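Local coordinates for protein 3-hydroxyisobutyrate dehydrogenase (Thermus thermophilus, PDB 2CVZ) that probably catalyses the NADP-dependent oxidation of 3-hydroxyisobutyrate in valine catabolism and binds NADPH, at residues N212-Q216 with R217-R221. Residues are numbered along the deposited sequence; the frame is centred on the assembly and turned at random.
Sequences NLIPQ and RVLTR
With CG anti to its carbonyl carbon (chi1 -50°) and the chain extended from CG to NE, Arg217 runs alongside Leu213, the two side chains pointing the same way. Leu213 CD2 lies over one face of the guanidinium, offset toward its rim and 3.8 Å from Arg217 NE. At the edge of that group, in its plane, a water accepts from Arg217 NE and donates to Asn212 O, tying the side chain to the backbone before the helix. Beyond it, Arg217 NH1 forms a salt bridge with Asp272 and a hydrogen bond with Thr226. Truncation of Arg217 to an alanine would probably leave Asp272 without this counter-charge and Leu213 CD2 without the flat group it covers.

One residue after Leu213, Ile214 O accepts from two amides: Val218 N at 2.9 Å, tilted from the carbonyl plane, and Leu219 N at 3.2 Å, almost straight on. This sharing of one carbonyl marks a widened turn. Ile214 CG2 meets Leu219 CD1 at 3.7 Å and Val218 CB at 4.0 Å, while helices 160-188 and 193-200 pack against Ile214. Thr220 OG1 gives a short 2.6 Å bond to Gln216 O, approaching from above the carbonyl plane.

Arg221, with positive phi, then leaves helical geometry, and Arg221 N bonds to Val218 O. The whole is a short helix with mixed alpha- and pi-type hydrogen bonding, within the all-helical C-terminal domain of the beta-hydroxyacid dehydrogenase family.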
# COMPACT_ATOMS: atom_id res chain seq x y z
N ASN C 212 17.86 18.44 -3.17
CA ASN C 212 18.00 19.12 -4.45
C ASN C 212 16.83 19.22 -5.41
O ASN C 212 16.99 19.74 -6.52
CB ASN C 212 19.18 18.47 -5.20
CG ASN C 212 20.40 18.32 -4.32
OD1 ASN C 212 20.89 19.30 -3.75
ND2 ASN C 212 20.90 17.10 -4.19
N LEU C 213 15.66 18.72 -5.02
CA LEU C 213 14.50 18.79 -5.91
C LEU C 213 13.33 19.58 -5.35
O LEU C 213 12.86 20.53 -5.98
CB LEU C 213 14.03 17.38 -6.28
CG LEU C 213 14.96 16.52 -7.13
CD1 LEU C 213 14.31 15.16 -7.38
CD2 LEU C 213 15.24 17.21 -8.45
N ILE C 214 12.86 19.20 -4.17
CA ILE C 214 11.72 19.85 -3.55
C ILE C 214 11.93 21.33 -3.21
O ILE C 214 11.09 22.17 -3.53
CB ILE C 214 11.26 19.07 -2.30
CG1 ILE C 214 10.87 17.65 -2.71
CG2 ILE C 214 10.08 19.77 -1.65
CD1 ILE C 214 10.47 16.75 -1.55
N PRO C 215 13.04 21.67 -2.55
CA PRO C 215 13.24 23.08 -2.21
C PRO C 215 13.32 23.98 -3.44
O PRO C 215 12.73 25.06 -3.47
CB PRO C 215 14.56 23.07 -1.44
CG PRO C 215 14.61 21.70 -0.84
CD PRO C 215 14.11 20.84 -1.97
N GLN C 216 14.05 23.52 -4.45
CA GLN C 216 14.26 24.28 -5.67
C GLN C 216 13.10 24.31 -6.67
O GLN C 216 12.93 25.29 -7.39
CB GLN C 216 15.51 23.77 -6.40
CG GLN C 216 16.80 23.83 -5.57
CD GLN C 216 16.89 22.74 -4.52
OE1 GLN C 216 16.01 21.88 -4.41
NE2 GLN C 216 17.96 22.76 -3.73
N ARG C 217 12.30 23.25 -6.70
CA ARG C 217 11.19 23.19 -7.66
C ARG C 217 9.80 23.38 -7.10
O ARG C 217 8.95 23.99 -7.75
CB ARG C 217 11.23 21.86 -8.41
CG ARG C 217 12.58 21.55 -8.99
CD ARG C 217 12.54 20.36 -9.92
NE ARG C 217 13.87 20.10 -10.46
CZ ARG C 217 14.12 19.41 -11.57
NH1 ARG C 217 13.11 18.91 -12.27
NH2 ARG C 217 15.37 19.25 -11.97
N VAL C 218 9.55 22.85 -5.90
CA VAL C 218 8.23 22.94 -5.30
C VAL C 218 7.98 24.20 -4.47
O VAL C 218 7.03 24.94 -4.71
CB VAL C 218 7.94 21.70 -4.43
CG1 VAL C 218 6.52 21.76 -3.89
CG2 VAL C 218 8.16 20.43 -5.24
N LEU C 219 8.83 24.43 -3.47
CA LEU C 219 8.66 25.60 -2.61
C LEU C 219 8.66 26.90 -3.42
O LEU C 219 7.94 27.84 -3.08
CB LEU C 219 9.77 25.63 -1.55
CG LEU C 219 9.56 24.73 -0.32
CD1 LEU C 219 9.26 23.30 -0.74
CD2 LEU C 219 10.81 24.78 0.54
N THR C 220 9.46 26.93 -4.48
CA THR C 220 9.57 28.10 -5.34
C THR C 220 8.40 28.20 -6.32
O THR C 220 8.16 29.26 -6.91
CB THR C 220 10.86 28.05 -6.18
OG1 THR C 220 10.84 26.86 -6.99
CG2 THR C 220 12.08 28.03 -5.28
N ARG C 221 7.69 27.08 -6.49
CA ARG C 221 6.56 27.00 -7.41
C ARG C 221 7.06 27.06 -8.85
O ARG C 221 6.27 27.19 -9.78
CB ARG C 221 5.56 28.14 -7.17
CG ARG C 221 5.14 28.32 -5.72
CD ARG C 221 4.77 26.99 -5.08
NE ARG C 221 3.66 26.33 -5.76
CZ ARG C 221 3.28 25.08 -5.52
NH1 ARG C 221 3.94 24.35 -4.63
NH2 ARG C 221 2.25 24.56 -6.17
O HOH W 1 16.18 20.88 -8.91